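Local atomic coordinates of imidazolonepropionase (Unidentified, PDB entry 2Q09), a protein that hydrolyses a ring carbon-nitrogen bond of imidazolone-5-propanoate to give N-formimidoyl-L-glutamate, the third step of histidine degradation. Residues A[14-20]-A[365-369]. Numbering follows the deposited sequence.
Sequences PATLRSD and GQLRV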
ATOM      1  N   PRO A  14       0.744  24.887  -2.202  1.00 26.14           N
ATOM      2  CA  PRO A  14       1.386  23.582  -2.322  1.00 25.69           C
ATOM      3  C   PRO A  14       2.220  23.017  -1.186  1.00 25.90           C
ATOM      4  O   PRO A  14       3.159  23.648  -0.711  1.00 25.31           O
ATOM      5  CB  PRO A  14       2.219  23.745  -3.585  1.00 27.24           C
ATOM      6  CG  PRO A  14       2.746  25.138  -3.403  1.00 25.82           C
ATOM      7  CD  PRO A  14       1.503  25.906  -2.951  1.00 26.62           C
ATOM      8  N   ALA A  15       1.845  21.818  -0.753  1.00 23.79           N
ATOM      9  CA  ALA A  15       2.598  21.084   0.257  1.00 23.86           C
ATOM     10  C   ALA A  15       3.251  20.094  -0.696  1.00 23.33           C
ATOM     11  O   ALA A  15       2.715  19.015  -0.936  1.00 22.73           O
ATOM     12  CB  ALA A  15       1.655  20.352   1.219  1.00 23.33           C
ATOM     13  N   THR A  16       4.392  20.480  -1.250  1.00 23.23           N
ATOM     14  CA  THR A  16       5.080  19.672  -2.245  1.00 23.30           C
ATOM     15  C   THR A  16       5.590  18.332  -1.781  1.00 23.54           C
ATOM     16  O   THR A  16       5.719  17.413  -2.594  1.00 24.07           O
ATOM     17  CB  THR A  16       6.277  20.440  -2.856  1.00 23.08           C
ATOM     18  OG1 THR A  16       7.276  20.647  -1.851  1.00 23.79           O
ATOM     19  CG2 THR A  16       5.813  21.801  -3.390  1.00 21.42           C
ATOM     20  N   LEU A  17       5.879  18.211  -0.488  1.00 22.68           N
ATOM     21  CA  LEU A  17       6.426  16.965   0.035  1.00 22.52           C
ATOM     22  C   LEU A  17       7.702  16.620  -0.745  1.00 24.49           C
ATOM     23  O   LEU A  17       8.047  15.445  -0.919  1.00 24.40           O
ATOM     24  CB  LEU A  17       5.403  15.816  -0.078  1.00 22.34           C
ATOM     25  CG  LEU A  17       4.459  15.518   1.101  1.00 21.43           C
ATOM     26  CD1 LEU A  17       5.288  15.096   2.316  1.00 22.89           C
ATOM     27  CD2 LEU A  17       3.616  16.766   1.443  1.00 20.09           C
ATOM     28  N   ARG A  18       8.404  17.653  -1.208  1.00 25.87           N
ATOM     29  CA  ARG A  18       9.649  17.449  -1.949  1.00 28.13           C
ATOM     30  C   ARG A  18      10.707  16.826  -1.038  1.00 28.16           C
ATOM     31  O   ARG A  18      10.855  17.218   0.119  1.00 27.66           O
ATOM     32  CB  ARG A  18      10.182  18.774  -2.505  1.00 29.75           C
ATOM     33  CG  ARG A  18       9.399  19.346  -3.670  1.00 34.31           C
ATOM     34  CD  ARG A  18      10.090  20.595  -4.216  1.00 37.23           C
ATOM     35  NE  ARG A  18      11.420  20.282  -4.728  1.00 41.66           N
ATOM     36  CZ  ARG A  18      12.321  21.189  -5.082  1.00 46.11           C
ATOM     37  NH1 ARG A  18      12.048  22.477  -4.982  1.00 46.12           N
ATOM     38  NH2 ARG A  18      13.500  20.802  -5.540  1.00 48.66           N
ATOM     39  N   SER A  19      11.449  15.860  -1.568  1.00 26.84           N
ATOM     40  CA  SER A  19      12.487  15.176  -0.801  1.00 28.90           C
ATOM     41  C   SER A  19      13.607  16.098  -0.316  1.00 29.67           C
ATOM     42  O   SER A  19      14.278  15.803   0.667  1.00 29.44           O
ATOM     43  CB  SER A  19      13.100  14.053  -1.639  1.00 28.62           C
ATOM     44  OG  SER A  19      13.651  14.571  -2.838  1.00 27.55           O
ATOM     45  N   ASP A  20      13.802  17.219  -0.997  1.00 31.25           N
ATOM     46  CA  ASP A  20      14.867  18.139  -0.623  1.00 32.20           C
ATOM     47  C   ASP A  20      14.373  19.322   0.197  1.00 31.72           C
ATOM     48  O   ASP A  20      15.150  20.229   0.506  1.00 32.12           O
ATOM     49  CB  ASP A  20      15.577  18.639  -1.879  1.00 34.67           C
ATOM     50  CG  ASP A  20      14.717  19.577  -2.697  1.00 37.00           C
ATOM     51  OD1 ASP A  20      13.481  19.399  -2.724  1.00 37.58           O
ATOM     52  OD2 ASP A  20      15.280  20.494  -3.324  1.00 38.80           O
ATOM     53  N   GLY A 365       4.316  10.927  -5.733  1.00 27.00           N
ATOM     54  CA  GLY A 365       4.624  11.273  -4.361  1.00 25.51           C
ATOM     55  C   GLY A 365       5.111  12.670  -4.044  1.00 25.85           C
ATOM     56  O   GLY A 365       5.240  13.010  -2.861  1.00 25.23           O
ATOM     57  N   GLN A 366       5.391  13.475  -5.070  1.00 24.58           N
ATOM     58  CA  GLN A 366       5.871  14.838  -4.844  1.00 25.70           C
ATOM     59  C   GLN A 366       5.308  15.796  -5.885  1.00 24.34           C
ATOM     60  O   GLN A 366       5.031  15.402  -7.015  1.00 24.94           O
ATOM     61  CB  GLN A 366       7.395  14.886  -4.924  1.00 25.33           C
ATOM     62  CG  GLN A 366       8.117  13.923  -4.000  1.00 24.88           C
ATOM     63  CD  GLN A 366       9.616  13.974  -4.192  1.00 24.56           C
ATOM     64  OE1 GLN A 366      10.236  15.032  -4.047  1.00 26.10           O
ATOM     65  NE2 GLN A 366      10.210  12.834  -4.524  1.00 23.83           N
ATOM     66  N   LEU A 367       5.138  17.056  -5.500  1.00 25.08           N
ATOM     67  CA  LEU A 367       4.640  18.056  -6.432  1.00 25.39           C
ATOM     68  C   LEU A 367       5.867  18.704  -7.067  1.00 26.92           C
ATOM     69  O   LEU A 367       6.317  19.776  -6.656  1.00 25.68           O
ATOM     70  CB  LEU A 367       3.782  19.113  -5.717  1.00 23.55           C
ATOM     71  CG  LEU A 367       2.507  18.635  -5.002  1.00 23.32           C
ATOM     72  CD1 LEU A 367       1.699  19.856  -4.577  1.00 22.27           C
ATOM     73  CD2 LEU A 367       1.666  17.758  -5.917  1.00 22.55           C
ATOM     74  N   ARG A 368       6.429  18.009  -8.051  1.00 27.91           N
ATOM     75  CA  ARG A 368       7.595  18.489  -8.778  1.00 30.04           C
ATOM     76  C   ARG A 368       7.318  18.479 -10.269  1.00 30.19           C
ATOM     77  O   ARG A 368       6.610  17.611 -10.775  1.00 28.93           O
ATOM     78  CB  ARG A 368       8.792  17.575  -8.570  1.00 31.15           C
ATOM     79  CG  ARG A 368       9.347  17.460  -7.186  1.00 34.02           C
ATOM     80  CD  ARG A 368      10.694  16.785  -7.318  1.00 36.39           C
ATOM     81  NE  ARG A 368      11.358  16.564  -6.045  1.00 38.26           N
ATOM     82  CZ  ARG A 368      12.667  16.682  -5.871  1.00 39.49           C
ATOM     83  NH1 ARG A 368      13.438  17.029  -6.894  1.00 41.08           N
ATOM     84  NH2 ARG A 368      13.206  16.451  -4.686  1.00 39.57           N
ATOM     85  N   VAL A 369       7.918  19.424 -10.979  1.00 30.57           N
ATOM     86  CA  VAL A 369       7.762  19.479 -12.423  1.00 30.98           C
ATOM     87  C   VAL A 369       8.336  18.201 -13.010  1.00 29.62           C
ATOM     88  O   VAL A 369       9.398  17.747 -12.606  1.00 30.37           O
ATOM     89  CB  VAL A 369       8.498  20.703 -13.007  1.00 31.86           C
ATOM     90  CG1 VAL A 369       8.828  20.475 -14.479  1.00 34.47           C
ATOM     91  CG2 VAL A 369       7.626  21.933 -12.850  1.00 31.69           C
TER
HETATM   92  O   HOH W   1      13.138  12.544  -4.851  1.00 42.05           O
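Gln366 and Ser19 are joined by a bond from Ser19 N to Gln366 OE1 (2.9 Å). Arg368 NE donates to the same oxygen, Gln366 OE1, at 2.8 Å. The two donors reach it from opposite faces of the amide plane, both well out of that plane and not on a lone pair. A water links Gln366 NE2 to Ser19 OG. With an alanine in place of Gln366, Ser19 N and Arg368 NE would probably both lose this acceptor and the guanidinium be freer to turn. One backbone bond, Leu367 N to Thr16 O (3.0 Å, 167° at the hydrogen), joins the two segments beside this amide.

Residues 14-20 run on from the end of strand 12-14, which pairs with strand 63-73. They meet the loop between helix 352-357 and strand 375-378, away from the iron site of this amidohydrolase-family enzyme.

Leu367 CD1 touches Pro14 CB at 4.0 Å. Thr16 OG1 accepts from Arg18 N, two residues on, an ST turn, and also hydrogen-bonds Gly25 O.

Arg18 NE sits 3.9 Å above the centre of the Arg368 guanidinium, the two planes 79° apart. Asp20 probably offsets this like-charge approach through two salt bridges resting on charge alone: OD2 to Arg18 NH2 (2.9 Å) and OD1 to Arg368 NH2 (3.6 Å).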